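Long-range contacts in carbohydrate deacetylase (Enterococcus faecalis, PDB 2I5I), which probably removes acetyl groups from acetylated carbohydrates, a magnesium-dependent step in the breakdown of oligosaccharides: residues 11-16 against 37-42; 61-66 against 112-117. One frame throughout, in Å; residues are numbered along the deposited sequence.

Interaction 1: residues 11-16 against 37-42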
loop_
_atom_site.group_PDB
_atom_site.type_symbol
_atom_site.label_atom_id
_atom_site.label_comp_id
_atom_site.label_asym_id
_atom_site.label_seq_id
_atom_site.Cartn_x
_atom_site.Cartn_y
_atom_site.Cartn_z
ATOM N N ALA A 11 -9.967 -21.903 8.090
ATOM C CA ALA A 11 -8.682 -22.581 7.972
ATOM C C ALA A 11 -7.930 -22.499 9.286
ATOM O O ALA A 11 -7.609 -21.405 9.756
ATOM C CB ALA A 11 -7.848 -21.948 6.858
ATOM N N ASP A 12 -7.632 -23.630 9.906
ATOM C CA ASP A 12 -6.831 -23.611 11.118
ATOM C C ASP A 12 -5.339 -23.441 10.807
ATOM O O ASP A 12 -4.874 -23.808 9.719
ATOM C CB ASP A 12 -7.088 -24.902 11.906
ATOM C CG ASP A 12 -8.519 -25.023 12.396
ATOM O OD1 ASP A 12 -9.360 -24.155 12.079
ATOM O OD2 ASP A 12 -8.810 -26.010 13.113
ATOM N N ASP A 13 -4.605 -22.857 11.736
ATOM C CA ASP A 13 -3.156 -22.812 11.771
ATOM C C ASP A 13 -2.541 -21.657 10.987
ATOM O O ASP A 13 -1.385 -21.741 10.562
ATOM C CB ASP A 13 -2.557 -24.132 11.255
ATOM C CG ASP A 13 -2.833 -25.323 12.153
ATOM O OD1 ASP A 13 -3.158 -25.074 13.331
ATOM O OD2 ASP A 13 -2.737 -26.494 11.708
ATOM N N PHE A 14 -3.257 -20.558 10.824
ATOM C CA PHE A 14 -2.613 -19.347 10.255
ATOM C C PHE A 14 -1.375 -18.982 11.036
ATOM O O PHE A 14 -1.347 -19.042 12.269
ATOM C CB PHE A 14 -3.610 -18.193 10.218
ATOM C CG PHE A 14 -3.273 -17.116 9.188
ATOM C CD1 PHE A 14 -3.304 -17.439 7.835
ATOM C CD2 PHE A 14 -2.949 -15.842 9.607
ATOM C CE1 PHE A 14 -2.993 -16.457 6.903
ATOM C CE2 PHE A 14 -2.643 -14.852 8.677
ATOM C CZ PHE A 14 -2.686 -15.179 7.337
ATOM N N GLY A 15 -0.277 -18.595 10.377
ATOM C CA GLY A 15 0.952 -18.256 11.048
ATOM C C GLY A 15 1.761 -19.443 11.527
ATOM O O GLY A 15 2.820 -19.248 12.127
ATOM N N TYR A 16 1.291 -20.663 11.282
ATOM C CA TYR A 16 2.001 -21.858 11.709
ATOM C C TYR A 16 3.396 -21.864 11.098
ATOM O O TYR A 16 4.429 -21.941 11.769
ATOM C CB TYR A 16 1.188 -23.083 11.331
ATOM C CG TYR A 16 1.565 -24.393 11.973
ATOM C CD1 TYR A 16 2.387 -24.467 13.092
ATOM C CD2 TYR A 16 1.076 -25.573 11.434
ATOM C CE1 TYR A 16 2.697 -25.696 13.638
ATOM C CE2 TYR A 16 1.385 -26.806 11.985
ATOM C CZ TYR A 16 2.201 -26.857 13.089
ATOM O OH TYR A 16 2.511 -28.087 13.642
ATOM N N THR A 37 -7.861 -19.056 11.786
ATOM C CA THR A 37 -7.458 -18.786 13.176
ATOM C C THR A 37 -5.947 -18.983 13.299
ATOM O O THR A 37 -5.477 -19.992 12.760
ATOM C CB THR A 37 -8.195 -19.659 14.194
ATOM O OG1 THR A 37 -8.194 -21.028 13.794
ATOM C CG2 THR A 37 -9.641 -19.168 14.272
ATOM N N ALA A 38 -5.317 -18.024 13.939
ATOM C CA ALA A 38 -3.876 -17.844 13.972
ATOM C C ALA A 38 -3.214 -18.165 15.297
ATOM O O ALA A 38 -3.779 -17.872 16.355
ATOM C CB ALA A 38 -3.596 -16.374 13.622
ATOM N N LEU A 39 -2.008 -18.731 15.227
ATOM C CA LEU A 39 -1.223 -19.080 16.403
ATOM C C LEU A 39 -0.268 -17.985 16.842
ATOM O O LEU A 39 0.841 -17.849 16.307
ATOM C CB LEU A 39 -0.443 -20.356 16.116
ATOM C CG LEU A 39 -1.209 -21.629 15.757
ATOM C CD1 LEU A 39 -0.371 -22.509 14.843
ATOM C CD2 LEU A 39 -1.603 -22.386 17.038
ATOM N N PRO A 40 -0.584 -17.192 17.860
ATOM C CA PRO A 40 0.391 -16.259 18.407
ATOM C C PRO A 40 1.635 -16.897 19.020
ATOM O O PRO A 40 2.666 -16.246 19.230
ATOM C CB PRO A 40 -0.367 -15.530 19.539
ATOM C CG PRO A 40 -1.649 -16.251 19.698
ATOM C CD PRO A 40 -1.891 -17.148 18.542
ATOM N N THR A 41 1.570 -18.186 19.332
ATOM C CA THR A 41 2.667 -18.929 19.918
ATOM C C THR A 41 3.715 -19.269 18.865
ATOM O O THR A 41 4.814 -19.728 19.168
ATOM C CB THR A 41 2.176 -20.239 20.577
ATOM O OG1 THR A 41 1.136 -20.826 19.791
ATOM C CG2 THR A 41 1.605 -19.891 21.947
ATOM N N SER A 42 3.343 -19.012 17.606
ATOM C CA SER A 42 4.273 -19.255 16.503
ATOM C C SER A 42 5.167 -18.073 16.196
ATOM O O SER A 42 4.774 -16.917 16.130
ATOM C CB SER A 42 3.454 -19.593 15.247
ATOM O OG SER A 42 4.325 -20.080 14.234
#
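Thr-37 meets Ala-11, Asp-13 and Phe-14, and Leu-39 meets Phe-14, through backbone hydrogen bonds, where the end of strand 6-11 and the short strand 13-14 run parallel to strand 35-38. Thr-37 N donates to Ala-11 O at 3.1 Å. Thr-37 O receives two N-H groups from the other segment. Phe-14 N lies 3.0 Å from it, and the bond from Asp-13 N is weak. Leu-39 N then donates to Phe-14 O at 3.0 Å, with a nearly straight N-H...O angle of 163°. Beyond the strands, Ser-42 OG gives its proton to Gly-15 O at 2.7 Å. With chi1 at -169°, this hydroxyl is swung away from the Ser-42 nitrogen and reaches the type II turn of residues 13-16.

The side chains add two apolar touches. Ala-38 CB sits 3.9 Å from Phe-14 CB and at the edge of the phenyl ring, near its plane. The ring itself leads away, to Ile-24 and Ile-25 of helix 18-29 and to Ala-48 and Ala-52 of helix 45-55. Leu-39 lies alongside Tyr-16, and its CD1 methyl approaches Tyr-16 CD1 to 3.8 Å.

Asp-12, Asp-13 and Thr-37 find their main polar partners outside the two segments: Asp-12 OD1 forms a salt bridge with Arg-156, Asp-13 OD2 pairs with Arg-232, and Thr-37 OG1 is hydrogen-bonded to Asp-128. The Asp-13 side chain is also close to His-130, a predicted magnesium ligand, and with His-64 the two direct donor atoms at one vacant point, consistent with an empty metal site. The bond from Phe-14 N, with a weak one from Asp-13 N, holds the chain at Asp-13 against Thr-37 O, and the salt bridge to Arg-232 restrains the Asp-13 carboxylate beside this possible site.

Interaction 2: residues 61-66 against 112-117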
loop_
_atom_site.group_PDB
_atom_site.type_symbol
_atom_site.label_atom_id
_atom_site.label_comp_id
_atom_site.label_asym_id
_atom_site.label_seq_id
_atom_site.Cartn_x
_atom_site.Cartn_y
_atom_site.Cartn_z
ATOM N N ILE A 61 -9.994 -13.162 10.765
ATOM C CA ILE A 61 -8.996 -13.870 11.541
ATOM C C ILE A 61 -9.304 -13.911 13.047
ATOM O O ILE A 61 -9.499 -12.857 13.645
ATOM C CB ILE A 61 -7.601 -13.229 11.359
ATOM C CG1 ILE A 61 -7.214 -13.118 9.881
ATOM C CG2 ILE A 61 -6.551 -13.968 12.162
ATOM C CD1 ILE A 61 -5.870 -12.435 9.690
ATOM N N GLY A 62 -9.324 -15.113 13.597
ATOM C CA GLY A 62 -9.531 -15.369 15.015
ATOM C C GLY A 62 -8.264 -15.915 15.644
ATOM O O GLY A 62 -7.227 -16.112 14.989
ATOM N N VAL A 63 -8.334 -16.184 16.954
ATOM C CA VAL A 63 -7.145 -16.630 17.683
ATOM C C VAL A 63 -7.219 -18.134 17.956
ATOM O O VAL A 63 -8.208 -18.649 18.490
ATOM C CB VAL A 63 -6.934 -15.825 18.976
ATOM C CG1 VAL A 63 -8.157 -15.878 19.895
ATOM C CG2 VAL A 63 -5.701 -16.290 19.739
ATOM N N HIS A 64 -6.163 -18.836 17.557
ATOM C CA HIS A 64 -5.967 -20.259 17.699
ATOM C C HIS A 64 -5.204 -20.561 18.990
ATOM O O HIS A 64 -3.975 -20.568 19.045
ATOM C CB HIS A 64 -5.186 -20.802 16.504
ATOM C CG HIS A 64 -5.527 -22.196 16.085
ATOM N ND1 HIS A 64 -6.805 -22.688 16.065
ATOM C CD2 HIS A 64 -4.755 -23.215 15.649
ATOM C CE1 HIS A 64 -6.823 -23.935 15.648
ATOM N NE2 HIS A 64 -5.575 -24.288 15.386
ATOM N N LEU A 65 -5.941 -20.778 20.092
ATOM C CA LEU A 65 -5.264 -21.083 21.354
ATOM C C LEU A 65 -4.656 -22.480 21.326
ATOM O O LEU A 65 -5.167 -23.333 20.603
ATOM C CB LEU A 65 -6.248 -20.983 22.520
ATOM C CG LEU A 65 -6.948 -19.639 22.730
ATOM C CD1 LEU A 65 -8.047 -19.870 23.772
ATOM C CD2 LEU A 65 -6.003 -18.543 23.164
ATOM N N THR A 66 -3.595 -22.725 22.092
ATOM C CA THR A 66 -2.953 -24.016 22.164
ATOM C C THR A 66 -2.341 -24.334 23.530
ATOM O O THR A 66 -1.937 -23.467 24.311
ATOM C CB THR A 66 -1.832 -24.144 21.090
ATOM O OG1 THR A 66 -1.357 -25.493 21.058
ATOM C CG2 THR A 66 -0.688 -23.227 21.437
ATOM N N ALA A 112 -2.773 -14.807 28.030
ATOM C CA ALA A 112 -1.530 -14.314 27.445
ATOM C C ALA A 112 -1.522 -14.487 25.926
ATOM O O ALA A 112 -1.021 -13.625 25.203
ATOM C CB ALA A 112 -0.368 -15.062 28.075
ATOM N N GLN A 113 -2.079 -15.592 25.433
ATOM C CA GLN A 113 -2.085 -15.832 23.990
ATOM C C GLN A 113 -2.987 -14.845 23.283
ATOM O O GLN A 113 -2.790 -14.430 22.144
ATOM C CB GLN A 113 -2.517 -17.272 23.680
ATOM C CG GLN A 113 -1.350 -18.241 23.903
ATOM C CD GLN A 113 -1.744 -19.698 23.761
ATOM O OE1 GLN A 113 -2.601 -20.106 22.968
ATOM N NE2 GLN A 113 -1.095 -20.559 24.544
ATOM N N ILE A 114 -4.035 -14.432 23.990
ATOM C CA ILE A 114 -4.977 -13.494 23.375
ATOM C C ILE A 114 -4.343 -12.124 23.328
ATOM O O ILE A 114 -4.415 -11.439 22.310
ATOM C CB ILE A 114 -6.320 -13.466 24.128
ATOM C CG1 ILE A 114 -7.108 -14.755 23.926
ATOM C CG2 ILE A 114 -7.115 -12.230 23.752
ATOM C CD1 ILE A 114 -8.279 -14.928 24.878
ATOM N N ILE A 115 -3.701 -11.733 24.431
ATOM C CA ILE A 115 -3.005 -10.443 24.449
ATOM C C ILE A 115 -1.904 -10.394 23.391
ATOM O O ILE A 115 -1.693 -9.367 22.752
ATOM C CB ILE A 115 -2.424 -10.171 25.835
ATOM C CG1 ILE A 115 -3.569 -9.804 26.814
ATOM C CG2 ILE A 115 -1.347 -9.130 25.853
ATOM C CD1 ILE A 115 -3.604 -10.835 27.907
ATOM N N SER A 116 -1.238 -11.522 23.203
ATOM C CA SER A 116 -0.176 -11.652 22.221
ATOM C C SER A 116 -0.745 -11.470 20.807
ATOM O O SER A 116 -0.112 -10.764 20.033
ATOM C CB SER A 116 0.550 -12.978 22.340
ATOM O OG SER A 116 1.196 -13.067 23.597
ATOM N N PHE A 117 -1.880 -12.080 20.505
ATOM C CA PHE A 117 -2.534 -11.835 19.227
ATOM C C PHE A 117 -2.673 -10.334 18.993
ATOM O O PHE A 117 -2.416 -9.850 17.882
ATOM C CB PHE A 117 -3.914 -12.486 19.176
ATOM C CG PHE A 117 -4.689 -12.393 17.877
ATOM C CD1 PHE A 117 -5.382 -11.296 17.433
ATOM C CD2 PHE A 117 -4.690 -13.509 17.042
ATOM C CE1 PHE A 117 -6.036 -11.223 16.217
ATOM C CE2 PHE A 117 -5.343 -13.481 15.825
ATOM C CZ PHE A 117 -6.011 -12.350 15.406
HETATM O O HOH W 1 -1.623 -20.036 20.297
#
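Strand 61-65 and helix 112-117, in contact from Ile-61 and Phe-117 at one end to Leu-65 and Gln-113 at the other, run roughly antiparallel. Their directions differ by 143°, and their axes come within 9.0 Å. They form the first strand and the helix of a beta-alpha-beta crossover, since strand 127-129 follows the helix and lies parallel beside strand 60-65. The helix packs on one face of this parallel sheet.

Phe-117 fills the end of the contact near Ile-61. Its CB points to the strand, and a chi1 of -176°, with CG opposite the backbone nitrogen, lays the ring along Ile-61 and Val-63. Ile-61 CG2 meets the ring at its edge, in plane, 3.7 Å from Phe-117 CZ. Val-63 CB approaches obliquely, 3.8 Å from Phe-117 CD2. Further along, Leu-65 CD2 touches Gln-113 CB and Ile-114 CG1. Ile-127 of the next strand meets Val-63, Leu-65 and Ile-114, extending this apolar layer.

At the other end the carboxamide of Gln-113 pairs with the backbone of Thr-66. Thr-66 N donates to Gln-113 OE1 at 2.9 Å, in the carbonyl plane and on a lone pair. Gln-113 NE2 returns a nearly straight bond to Thr-66 O at 3.0 Å, with an angle of 173°. The two bonds fix the rotation of the amide and settle which end is oxygen and which nitrogen. Glu-109 accepts a further bond from NE2. A water completes the join, donating to His-64 O at 2.7 Å and to Gln-113 OE1 at 2.8 Å.

Both contacts are buried, and they share one parallel sheet, in which strands 35-38 and 60-65 are neighbours. Ala-38 ties them together directly: its N and O probably bond to Gly-62 O and His-64 N. Interaction 1 joins neighbouring strands and the loops after them, so main-chain hydrogen bonds dominate it. Interaction 2 sets a helix against the sheet through apolar side chains, with one amide hydrogen-bonded to the backbone at the strand's end. Aspartates paired with arginines flank interaction 1. Asp-13 of interaction 1 and His-64 of interaction 2 both face the possible metal site; the His-64 side chain leads away from the helix. That helix also touches the second subunit, whereas interaction 1 touches no other chain.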